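Hypothetical protein (Exiguobacterium sibiricum, PDB 2HKV) is of unknown function but belongs to the DinB superfamily of helical-bundle proteins and binds a nickel ion, consistent with a metal-dependent role. Local coordinates at residues A[54-59]-A[67-72]; A[19-24]-A[81-86]. One frame throughout, in Å; residues are numbered along the deposited sequence.

Interaction 1: residues A[54-59]-A[67-72]; sequences LEADLR and DEMAQF
F72 of the short helix 66-73 reaches across to helix 43-61 and brings its ring between E55, A56 and R59. CB of F72 points toward helix 43-61, and CG, anti to the backbone N (chi1 177°), carries the ring on to E55 and A56. On one flank CD1 meets the aliphatic part of R59, with R59 CD 4.0 Å from F72 CD1. Beyond it CE1 meets the carboxylate of E55, whose OE2 comes to the ring edge, near its plane, 3.7 Å from F72 CE1. On the other flank CE2 packs on the methyl of A56, with A56 CB 3.6 Å from F72 CE2. At the tip CZ lies by the backbone N of A56 and by CG of E55.

The polar groups beside the ring are tied to each other. R59 grips E55 side-on with two nitrogens, both on one oxygen: R59 NE to E55 OE2 is 3.0 Å, using the anti lone pair, and R59 NH2 to E55 OE2 is 3.1 Å. This salt bridge between residues one helical turn apart probably limits rotation of the guanidinium, whose plane lies 29° from that of the ring. Selenomethionine M69, bent at chi2 and chi3, brings its methyl to the other helix, where M69 CE is 3.8 Å from A56 CB, while its SE approaches CB of R59. No hydrogen bond joins the two segments, so apolar and ring contacts carry the pairing.

Helix 66-73 runs antiparallel to helix 43-61, which carries the nickel ligand H49, with short-segment axes 11.2 Å apart; the A56 side chain lies about 9 Å from the metal. Y92 of helix 82-98 touches both E55 and R59, R85 of that helix reaches F72, and L54 and D57 pack on A121 of helix 114-138.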
# COMPACT_ATOMS: atom_id res chain seq x y z
N LEU A 54 1.29 -11.52 5.67
CA LEU A 54 2.73 -11.25 5.85
C LEU A 54 3.48 -12.57 5.89
O LEU A 54 4.61 -12.64 5.43
CB LEU A 54 3.02 -10.40 7.09
CG LEU A 54 2.67 -8.92 7.08
CD1 LEU A 54 3.02 -8.32 8.46
CD2 LEU A 54 3.38 -8.17 5.95
N GLU A 55 2.84 -13.63 6.40
CA GLU A 55 3.47 -14.96 6.46
C GLU A 55 3.25 -15.70 5.14
O GLU A 55 4.18 -16.27 4.59
CB GLU A 55 2.92 -15.71 7.67
CG GLU A 55 3.31 -17.14 7.78
CD GLU A 55 2.91 -17.79 9.10
OE1 GLU A 55 2.50 -17.08 10.06
OE2 GLU A 55 3.02 -19.03 9.18
N ALA A 56 2.02 -15.65 4.62
CA ALA A 56 1.65 -16.29 3.36
C ALA A 56 2.61 -15.87 2.28
O ALA A 56 3.20 -16.70 1.59
CB ALA A 56 0.13 -15.97 2.95
N ASP A 57 2.82 -14.56 2.13
CA ASP A 57 3.66 -14.12 1.03
C ASP A 57 5.07 -14.63 1.18
O ASP A 57 5.71 -14.93 0.18
CB ASP A 57 3.66 -12.59 0.89
CG ASP A 57 2.33 -12.02 0.36
OD1 ASP A 57 1.27 -12.73 0.28
OD2 ASP A 57 2.31 -10.80 0.02
N LEU A 58 5.59 -14.71 2.39
CA LEU A 58 6.97 -15.12 2.56
C LEU A 58 7.12 -16.62 2.39
O LEU A 58 8.15 -17.07 1.92
CB LEU A 58 7.53 -14.65 3.91
CG LEU A 58 7.77 -13.12 4.01
CD1 LEU A 58 8.45 -12.80 5.30
CD2 LEU A 58 8.57 -12.59 2.87
N ARG A 59 6.08 -17.38 2.73
CA ARG A 59 6.04 -18.82 2.45
C ARG A 59 6.01 -19.09 0.95
O ARG A 59 6.75 -19.97 0.44
CB ARG A 59 4.81 -19.44 3.13
CG ARG A 59 4.94 -19.55 4.64
CD ARG A 59 3.86 -20.39 5.35
NE ARG A 59 4.17 -20.44 6.78
CZ ARG A 59 4.86 -21.40 7.38
NH1 ARG A 59 5.29 -22.46 6.71
NH2 ARG A 59 5.13 -21.30 8.67
N ASP A 67 -0.42 -26.91 -3.03
CA ASP A 67 -1.14 -27.62 -1.99
C ASP A 67 -0.82 -27.15 -0.62
O ASP A 67 -1.69 -27.16 0.23
CB ASP A 67 -0.94 -29.12 -1.99
CG ASP A 67 -2.00 -29.85 -1.12
OD1 ASP A 67 -3.24 -29.65 -1.32
OD2 ASP A 67 -1.57 -30.66 -0.26
N GLU A 68 0.43 -26.77 -0.38
CA GLU A 68 0.84 -26.31 0.94
C GLU A 68 0.12 -25.03 1.25
O GLU A 68 -0.32 -24.81 2.37
CB GLU A 68 2.37 -26.11 0.97
CG GLU A 68 3.12 -27.44 1.16
CD GLU A 68 4.66 -27.38 1.09
OE1 GLU A 68 5.24 -26.40 0.62
OE2 GLU A 68 5.28 -28.40 1.48
N MSE A 69 -0.02 -24.19 0.23
CA MSE A 69 -0.70 -22.92 0.41
C MSE A 69 -2.19 -23.13 0.59
O MSE A 69 -2.81 -22.41 1.38
CB MSE A 69 -0.44 -21.96 -0.76
CG MSE A 69 0.95 -21.39 -0.85
SE MSE A 69 1.73 -20.85 0.91
CE MSE A 69 0.42 -19.46 1.43
N ALA A 70 -2.76 -24.13 -0.08
CA ALA A 70 -4.16 -24.40 0.06
C ALA A 70 -4.40 -24.84 1.48
O ALA A 70 -5.43 -24.54 2.06
CB ALA A 70 -4.60 -25.51 -0.89
N GLN A 71 -3.48 -25.63 2.00
CA GLN A 71 -3.61 -26.14 3.35
C GLN A 71 -3.48 -24.98 4.33
O GLN A 71 -4.18 -25.00 5.34
CB GLN A 71 -2.53 -27.17 3.61
CG GLN A 71 -2.48 -27.64 5.03
CD GLN A 71 -1.57 -28.82 5.22
OE1 GLN A 71 -1.18 -29.51 4.24
NE2 GLN A 71 -1.24 -29.09 6.49
N PHE A 72 -2.66 -23.96 3.98
CA PHE A 72 -2.39 -22.80 4.81
C PHE A 72 -3.61 -21.92 4.85
O PHE A 72 -4.03 -21.51 5.91
CB PHE A 72 -1.19 -21.97 4.25
CG PHE A 72 -0.90 -20.69 5.01
CD1 PHE A 72 -0.03 -20.68 6.10
CD2 PHE A 72 -1.45 -19.52 4.61
CE1 PHE A 72 0.25 -19.50 6.80
CE2 PHE A 72 -1.19 -18.32 5.32
CZ PHE A 72 -0.34 -18.31 6.40

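Interaction 2: residues A[19-24]-A[81-86]; sequences TTRDLI and QLVDRL
Within the four-helix bundle of the DinB fold, helix 4-26 and the start of helix 82-98 pack antiparallel, their short-segment axes 10.1 Å apart at an angle of 170°. Mostly methyl and methylene groups meet here, and no hydrogen bond crosses. The CD2 methyl of L86 reaches T20, R21 and I24: it lies 3.7 Å from the backbone N of R21 and 4.0 Å from CG2 of T20. I24 sets its CG2 against two neighbours, CB of L82 and CG2 of V83, each 4.1 Å away, and I24 CD1 approaches L86 CD2. L82 turns further inward to A47, V48 and A51 of helix 43-61. R21 leaves its helix with CG anti to the backbone N (chi1 -162°), which carries its methylenes across V83 at about a right angle; the chain then bends at chi3, and NE forms a salt bridge to D87, one turn beyond V83. An alanine in place of R21 would remove this chain, and is likely to leave D87 without its cationic mate and to open a gap beside CG1 of V83. The tightest side-chain approach is R21 CG to V83 CG1, 3.4 Å.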
# COMPACT_ATOMS: atom_id res chain seq x y z
N THR A 19 -1.82 -0.22 13.03
CA THR A 19 -3.06 0.39 12.54
C THR A 19 -4.07 -0.63 12.09
O THR A 19 -5.24 -0.48 12.37
CB THR A 19 -2.81 1.44 11.46
OG1 THR A 19 -2.08 0.86 10.36
CG2 THR A 19 -2.03 2.69 12.06
N THR A 20 -3.65 -1.71 11.44
CA THR A 20 -4.58 -2.77 11.09
C THR A 20 -5.22 -3.41 12.30
O THR A 20 -6.45 -3.66 12.30
CB THR A 20 -3.93 -3.84 10.19
OG1 THR A 20 -3.47 -3.21 9.00
CG2 THR A 20 -4.91 -4.98 9.81
N ARG A 21 -4.41 -3.64 13.34
CA ARG A 21 -4.88 -4.21 14.59
C ARG A 21 -5.99 -3.30 15.15
O ARG A 21 -7.04 -3.77 15.57
CB ARG A 21 -3.72 -4.40 15.59
CG ARG A 21 -4.01 -5.33 16.69
CD ARG A 21 -2.92 -5.25 17.78
NE ARG A 21 -1.62 -5.66 17.24
CZ ARG A 21 -0.47 -5.01 17.41
NH1 ARG A 21 -0.40 -3.89 18.13
NH2 ARG A 21 0.64 -5.50 16.87
N ASP A 22 -5.76 -1.98 15.12
CA ASP A 22 -6.75 -1.05 15.65
C ASP A 22 -8.03 -1.10 14.84
O ASP A 22 -9.13 -1.10 15.42
CB ASP A 22 -6.21 0.37 15.65
CG ASP A 22 -5.07 0.58 16.64
OD1 ASP A 22 -5.03 -0.15 17.68
OD2 ASP A 22 -4.22 1.48 16.38
N LEU A 23 -7.89 -1.19 13.51
CA LEU A 23 -9.08 -1.24 12.66
C LEU A 23 -9.92 -2.48 12.94
O LEU A 23 -11.13 -2.37 13.06
CB LEU A 23 -8.73 -1.18 11.15
CG LEU A 23 -8.25 0.16 10.56
CD1 LEU A 23 -7.82 -0.05 9.08
CD2 LEU A 23 -9.36 1.23 10.62
N ILE A 24 -9.26 -3.62 13.07
CA ILE A 24 -9.93 -4.88 13.32
C ILE A 24 -10.70 -4.75 14.62
O ILE A 24 -11.87 -5.12 14.67
CB ILE A 24 -8.93 -6.10 13.31
CG1 ILE A 24 -8.44 -6.35 11.87
CG2 ILE A 24 -9.57 -7.38 13.91
CD1 ILE A 24 -7.28 -7.35 11.75
N GLN A 81 -9.92 -14.59 16.90
CA GLN A 81 -8.48 -14.90 16.83
C GLN A 81 -7.71 -14.00 15.84
O GLN A 81 -6.51 -14.16 15.68
CB GLN A 81 -8.28 -16.34 16.42
CG GLN A 81 -8.95 -17.34 17.33
CD GLN A 81 -9.31 -18.64 16.62
OE1 GLN A 81 -9.48 -18.69 15.39
NE2 GLN A 81 -9.45 -19.71 17.41
N LEU A 82 -8.40 -13.08 15.20
CA LEU A 82 -7.81 -12.28 14.12
C LEU A 82 -6.61 -11.50 14.57
O LEU A 82 -5.58 -11.52 13.90
CB LEU A 82 -8.84 -11.36 13.45
CG LEU A 82 -9.69 -12.06 12.40
CD1 LEU A 82 -10.78 -11.14 11.93
CD2 LEU A 82 -8.80 -12.47 11.23
N VAL A 83 -6.72 -10.79 15.69
CA VAL A 83 -5.57 -10.01 16.16
C VAL A 83 -4.42 -10.94 16.48
O VAL A 83 -3.28 -10.67 16.10
CB VAL A 83 -5.91 -9.09 17.35
CG1 VAL A 83 -4.61 -8.49 17.93
CG2 VAL A 83 -6.85 -8.00 16.90
N ASP A 84 -4.70 -12.01 17.20
CA ASP A 84 -3.68 -13.00 17.56
C ASP A 84 -2.98 -13.50 16.33
O ASP A 84 -1.77 -13.68 16.34
CB ASP A 84 -4.29 -14.19 18.30
CG ASP A 84 -4.66 -13.88 19.75
OD1 ASP A 84 -4.29 -12.78 20.25
OD2 ASP A 84 -5.32 -14.74 20.39
N ARG A 85 -3.75 -13.71 15.26
CA ARG A 85 -3.22 -14.19 14.00
C ARG A 85 -2.34 -13.19 13.27
O ARG A 85 -1.28 -13.53 12.80
CB ARG A 85 -4.37 -14.68 13.07
CG ARG A 85 -3.89 -15.51 11.88
CD ARG A 85 -2.93 -16.56 12.41
NE ARG A 85 -2.43 -17.50 11.43
CZ ARG A 85 -1.26 -17.41 10.80
NH1 ARG A 85 -0.38 -16.40 11.02
NH2 ARG A 85 -0.97 -18.37 9.91
N LEU A 86 -2.79 -11.95 13.19
CA LEU A 86 -1.97 -10.85 12.69
C LEU A 86 -0.60 -10.76 13.44
O LEU A 86 0.50 -10.59 12.84
CB LEU A 86 -2.78 -9.56 12.83
CG LEU A 86 -2.12 -8.22 12.44
CD1 LEU A 86 -1.58 -8.25 10.99
CD2 LEU A 86 -3.16 -7.09 12.67

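Helix 82-98 joins the two contacts, whose centres lie 19 Å apart: it supplies one side of interaction 2, and its R85 turns the other way into interaction 1. There R85 NH1 forms a salt bridge with E55 OE1 at 3.1 Å, while R85 NH2 packs 3.5 Å from F72 CE1. E55 is thus held at both oxygens, by R59 on one and R85 on the other. In sequence, both segments of interaction 1 fall between 19-24 and 81-86. The nickel, bound by H49, H124 and H128, lies about 12 Å from the T20 side chain; OD2 of D57, in 54-59, hydrogen-bonds ND1 of the ligand H124, a second-shell link.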